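PDB 4OFQ: putative cell surface protein from Streptococcus pyogenes, which probably serves as a cell-surface adhesin of the antigen I/II family, its C-terminal region built from beta-sandwich domains, one of which carries a calcium ion. Local coordinates for residues T54-K57 against E58-M61; Q45-D48 against Q49-G52. One frame throughout, in Å; residues are numbered along the deposited sequence.

Contact 1: T54-K57 against E58-M61; sequences TAAK and ESVM
A55 and V60 bring their methyl groups together across the first turn of the short helix 57-60, for which A56 is the N-cap residue. CB of A55 meets CG2 of V60 at 3.8 Å, one methyl against another. V60 directs its CG2 branch this way because CG1 lies opposite the backbone N (chi1 171°), which leaves CG2 beside that nitrogen and next to the start of the turn. The same CG2 rests on the carbonyl oxygen of A56, 3.5 Å from A56 O, and so helps to enclose it. That oxygen receives two backbone N-H groups: a well-directed bond from V60 N at 3.0 Å, almost in line with the carbonyl, and a weak, strongly bent one from S59 N at 2.9 Å. The A56 methyl is met by two polar side chains from directions roughly at right angles, with S59 OG and E58 OE1 each 3.8 Å from A56 CB. E58 reaches back to this place by a bend at chi2 (87°), which folds its carboxylate toward the start of the helix; the negative charge there would probably suit the helix dipole. A55 and S59 both pack on F175, in the loop after strand 164-174, while A55 N is hydrogen-bonded to Y139 OH of helix 135-143. At the far end M61 N bonds to K57 O, and the M61 side chain runs alongside the same carbonyl, with CG 3.3 Å from K57 O.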
ATOM      1  N   THR A  54       4.615   7.780 -42.453  1.00 25.47           N
ATOM      2  CA  THR A  54       4.912   9.206 -42.522  1.00 25.23           C
ATOM      3  C   THR A  54       3.683  10.043 -42.187  1.00 24.96           C
ATOM      4  O   THR A  54       2.748  10.127 -42.985  1.00 29.86           O
ATOM      5  CB  THR A  54       5.415   9.606 -43.914  1.00 26.53           C
ATOM      6  OG1 THR A  54       6.543   8.793 -44.249  1.00 35.83           O
ATOM      7  CG2 THR A  54       5.822  11.073 -43.924  1.00 30.56           C
ATOM      8  N   ALA A  55       3.692  10.653 -41.005  1.00 23.76           N
ATOM      9  CA  ALA A  55       2.607  11.526 -40.573  1.00 23.53           C
ATOM     10  C   ALA A  55       2.740  12.896 -41.226  1.00 26.04           C
ATOM     11  O   ALA A  55       3.852  13.348 -41.504  1.00 24.14           O
ATOM     12  CB  ALA A  55       2.608  11.660 -39.068  1.00 22.16           C
ATOM     13  N   ALA A  56       1.607  13.550 -41.478  1.00 24.67           N
ATOM     14  CA  ALA A  56       1.609  14.907 -42.017  1.00 25.28           C
ATOM     15  C   ALA A  56       2.282  15.866 -41.046  1.00 24.30           C
ATOM     16  O   ALA A  56       2.157  15.714 -39.830  1.00 23.21           O
ATOM     17  CB  ALA A  56       0.194  15.367 -42.308  1.00 26.13           C
ATOM     18  N   LYS A  57       2.986  16.861 -41.584  1.00 24.78           N
ATOM     19  CA  LYS A  57       3.718  17.813 -40.743  1.00 37.63           C
ATOM     20  C   LYS A  57       2.789  18.521 -39.766  1.00 23.60           C
ATOM     21  O   LYS A  57       3.150  18.752 -38.618  1.00 22.61           O
ATOM     22  CB  LYS A  57       4.457  18.845 -41.596  1.00 46.40           C
ATOM     23  CG  LYS A  57       5.466  18.248 -42.568  1.00 60.76           C
ATOM     24  CD  LYS A  57       6.660  17.632 -41.840  1.00 67.30           C
ATOM     25  CE  LYS A  57       7.715  17.124 -42.826  1.00 70.36           C
ATOM     26  NZ  LYS A  57       9.004  16.762 -42.157  1.00 69.36           N
ATOM     27  N   GLU A  58       1.593  18.861 -40.233  1.00 24.44           N
ATOM     28  CA  GLU A  58       0.594  19.506 -39.389  1.00 24.25           C
ATOM     29  C   GLU A  58       0.109  18.596 -38.256  1.00 23.21           C
ATOM     30  O   GLU A  58      -0.224  19.072 -37.182  1.00 22.62           O
ATOM     31  CB  GLU A  58      -0.603  19.979 -40.220  1.00 25.63           C
ATOM     32  CG  GLU A  58      -0.256  21.005 -41.290  1.00 40.71           C
ATOM     33  CD  GLU A  58       0.181  20.382 -42.616  1.00 44.68           C
ATOM     34  OE1 GLU A  58       0.397  19.153 -42.677  1.00 35.11           O
ATOM     35  OE2 GLU A  58       0.311  21.134 -43.605  1.00 53.05           O
ATOM     36  N   SER A  59       0.062  17.292 -38.502  1.00 23.08           N
ATOM     37  CA  SER A  59      -0.346  16.352 -37.466  1.00 22.18           C
ATOM     38  C   SER A  59       0.765  16.183 -36.433  1.00 21.42           C
ATOM     39  O   SER A  59       0.501  16.118 -35.223  1.00 20.42           O
ATOM     40  CB  SER A  59      -0.717  14.998 -38.082  1.00 26.54           C
ATOM     41  OG  SER A  59      -1.744  15.164 -39.047  1.00 27.93           O
ATOM     42  N   VAL A  60       2.006  16.128 -36.910  1.00 20.87           N
ATOM     43  CA  VAL A  60       3.158  16.027 -36.012  1.00 19.87           C
ATOM     44  C   VAL A  60       3.210  17.213 -35.054  1.00 20.73           C
ATOM     45  O   VAL A  60       3.534  17.060 -33.865  1.00 18.45           O
ATOM     46  CB  VAL A  60       4.482  15.917 -36.802  1.00 20.25           C
ATOM     47  CG1 VAL A  60       5.682  16.037 -35.865  1.00 19.44           C
ATOM     48  CG2 VAL A  60       4.524  14.603 -37.561  1.00 20.66           C
ATOM     49  N   MET A  61       2.852  18.389 -35.561  1.00 20.68           N
ATOM     50  CA  MET A  61       2.855  19.604 -34.747  1.00 20.29           C
ATOM     51  C   MET A  61       1.934  19.532 -33.535  1.00 19.34           C
ATOM     52  O   MET A  61       2.097  20.296 -32.585  1.00 22.23           O
ATOM     53  CB  MET A  61       2.496  20.832 -35.600  1.00 21.15           C
ATOM     54  CG  MET A  61       3.606  21.255 -36.536  1.00 24.86           C
ATOM     55  SD  MET A  61       3.086  22.590 -37.638  1.00 82.44           S
ATOM     56  CE  MET A  61       2.305  23.699 -36.467  1.00 35.86           C
TER

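Contact 2: Q45-D48 against Q49-G52; sequences QDFD and QYKG
F47 and Y50 both carry CG opposite their own carbonyl carbon (chi1 -71° and -58°), and these torsions bring their rings together across a 3-10 turn that follows strand 38-45. F47 CD1 arrives in the plane of the Y50 ring, at its edge, and lies 3.7 Å from Y50 CD2; the ring of F47 is itself approached obliquely. Y50 CB lies 3.4 Å from F47 O, and the ring atom Y50 CD2 is 3.7 Å from the same oxygen. Two backbone bonds set the turn: Y50 N to F47 O at 2.9 Å, and the longer K51 N to D48 O at 3.3 Å. Just before it, D46 forms an Asx turn, its OD1 accepting D48 N from the anti side and out of the carboxylate plane; the other oxygen, OD2, is bonded to Q15 N. F47 is buried against strands 149-157 and 164-174 and helix 135-143, packing on I149, on Q172 and on F138 and V143. Y50 also touches V143, meets F175 edge-to-face and ties its hydroxyl to D174. Q49 packs on L13 and I14, near the N terminus. The D48 carboxylate and the Q49 amide cross with their planes 55° apart, and the nearest approach of their polar ends is a loose 4.1 Å between D48 OD2 and Q49 NE2.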
ATOM      1  N   GLN A  45       4.015   3.791 -23.327  1.00 12.23           N
ATOM      2  CA  GLN A  45       3.537   4.717 -24.348  1.00 12.56           C
ATOM      3  C   GLN A  45       3.793   4.011 -25.675  1.00 13.42           C
ATOM      4  O   GLN A  45       4.944   3.815 -26.071  1.00 15.49           O
ATOM      5  CB  GLN A  45       4.318   6.035 -24.244  1.00 12.98           C
ATOM      6  CG  GLN A  45       3.959   7.155 -25.239  1.00 12.53           C
ATOM      7  CD  GLN A  45       4.601   8.489 -24.831  1.00 15.23           C
ATOM      8  OE1 GLN A  45       5.593   8.508 -24.093  1.00 13.32           O
ATOM      9  NE2 GLN A  45       4.032   9.604 -25.300  1.00 14.00           N
ATOM     10  N   ASP A  46       2.711   3.613 -26.348  1.00 14.07           N
ATOM     11  CA  ASP A  46       2.763   2.643 -27.437  1.00 15.02           C
ATOM     12  C   ASP A  46       2.902   3.316 -28.802  1.00 20.82           C
ATOM     13  O   ASP A  46       1.975   3.963 -29.279  1.00 16.42           O
ATOM     14  CB  ASP A  46       1.477   1.804 -27.392  1.00 15.57           C
ATOM     15  CG  ASP A  46       1.399   0.745 -28.484  1.00 19.11           C
ATOM     16  OD1 ASP A  46       2.397   0.481 -29.186  1.00 18.28           O
ATOM     17  OD2 ASP A  46       0.309   0.151 -28.619  1.00 17.40           O
ATOM     18  N   PHE A  47       4.048   3.131 -29.444  1.00 15.97           N
ATOM     19  CA  PHE A  47       4.294   3.758 -30.741  1.00 16.62           C
ATOM     20  C   PHE A  47       4.437   2.728 -31.845  1.00 17.76           C
ATOM     21  O   PHE A  47       4.644   3.077 -33.002  1.00 18.48           O
ATOM     22  CB  PHE A  47       5.556   4.613 -30.701  1.00 16.27           C
ATOM     23  CG  PHE A  47       5.409   5.879 -29.901  1.00 17.06           C
ATOM     24  CD1 PHE A  47       4.191   6.532 -29.834  1.00 15.31           C
ATOM     25  CD2 PHE A  47       6.495   6.416 -29.225  1.00 14.87           C
ATOM     26  CE1 PHE A  47       4.053   7.709 -29.093  1.00 14.66           C
ATOM     27  CE2 PHE A  47       6.366   7.591 -28.491  1.00 18.34           C
ATOM     28  CZ  PHE A  47       5.147   8.236 -28.426  1.00 15.56           C
ATOM     29  N   ASP A  48       4.327   1.458 -31.480  1.00 21.62           N
ATOM     30  CA  ASP A  48       4.543   0.365 -32.421  1.00 22.62           C
ATOM     31  C   ASP A  48       3.835   0.539 -33.776  1.00 27.53           C
ATOM     32  O   ASP A  48       4.442   0.327 -34.827  1.00 24.43           O
ATOM     33  CB  ASP A  48       4.156  -0.965 -31.774  1.00 23.32           C
ATOM     34  CG  ASP A  48       4.446  -2.140 -32.668  1.00 31.63           C
ATOM     35  OD1 ASP A  48       5.634  -2.465 -32.848  1.00 37.45           O
ATOM     36  OD2 ASP A  48       3.487  -2.730 -33.192  1.00 36.18           O
ATOM     37  N   GLN A  49       2.566   0.940 -33.750  1.00 20.26           N
ATOM     38  CA  GLN A  49       1.776   1.053 -34.977  1.00 30.11           C
ATOM     39  C   GLN A  49       2.317   2.114 -35.942  1.00 29.42           C
ATOM     40  O   GLN A  49       2.079   2.047 -37.148  1.00 29.15           O
ATOM     41  CB  GLN A  49       0.316   1.382 -34.652  1.00 36.44           C
ATOM     42  CG  GLN A  49      -0.532   0.187 -34.279  1.00 51.33           C
ATOM     43  CD  GLN A  49      -0.635  -0.836 -35.397  1.00 55.12           C
ATOM     44  OE1 GLN A  49      -1.243  -0.581 -36.437  1.00 58.51           O
ATOM     45  NE2 GLN A  49      -0.044  -2.003 -35.181  1.00 55.16           N
ATOM     46  N   TYR A  50       3.031   3.095 -35.402  1.00 20.62           N
ATOM     47  CA  TYR A  50       3.497   4.234 -36.195  1.00 20.80           C
ATOM     48  C   TYR A  50       4.774   3.953 -36.985  1.00 29.57           C
ATOM     49  O   TYR A  50       5.163   4.757 -37.830  1.00 21.86           O
ATOM     50  CB  TYR A  50       3.721   5.446 -35.293  1.00 22.24           C
ATOM     51  CG  TYR A  50       2.491   5.861 -34.533  1.00 19.15           C
ATOM     52  CD1 TYR A  50       1.280   6.035 -35.188  1.00 21.70           C
ATOM     53  CD2 TYR A  50       2.533   6.062 -33.156  1.00 22.01           C
ATOM     54  CE1 TYR A  50       0.138   6.410 -34.496  1.00 24.50           C
ATOM     55  CE2 TYR A  50       1.392   6.431 -32.453  1.00 19.19           C
ATOM     56  CZ  TYR A  50       0.202   6.611 -33.137  1.00 18.55           C
ATOM     57  OH  TYR A  50      -0.928   6.986 -32.452  1.00 20.48           O
ATOM     58  N   LYS A  51       5.425   2.825 -36.702  1.00 24.96           N
ATOM     59  CA  LYS A  51       6.710   2.502 -37.324  1.00 22.23           C
ATOM     60  C   LYS A  51       6.657   2.507 -38.841  1.00 23.60           C
ATOM     61  O   LYS A  51       5.777   1.898 -39.443  1.00 24.45           O
ATOM     62  CB  LYS A  51       7.200   1.132 -36.843  1.00 23.48           C
ATOM     63  CG  LYS A  51       8.564   0.736 -37.377  1.00 28.48           C
ATOM     64  CD  LYS A  51       9.014  -0.605 -36.809  1.00 39.16           C
ATOM     65  CE  LYS A  51      10.421  -0.966 -37.263  1.00 47.73           C
ATOM     66  NZ  LYS A  51      10.883  -2.259 -36.669  1.00 52.37           N
ATOM     67  N   GLY A  52       7.602   3.214 -39.456  1.00 23.93           N
ATOM     68  CA  GLY A  52       7.755   3.203 -40.898  1.00 28.19           C
ATOM     69  C   GLY A  52       6.738   4.031 -41.663  1.00 29.93           C
ATOM     70  O   GLY A  52       6.797   4.098 -42.887  1.00 31.11           O
TER

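Both contacts belong to the connection that leads from strand 38-45 to strand 64-70, and they follow one another in series without nesting or crossing. From the N terminus, contact 2 comes first, closing a 3-10 turn as the chain leaves strand 38-45; a short link then leads into contact 1, which closes the opening turn of helix 57-60 before strand 64-70 begins. Their centres are about 14 Å apart, and the two touch each other nowhere beyond their joining in sequence. Both nevertheless lie against helix 135-143 and the loop after strand 164-174, and contact 2 also reaches strands 149-157 and 164-174.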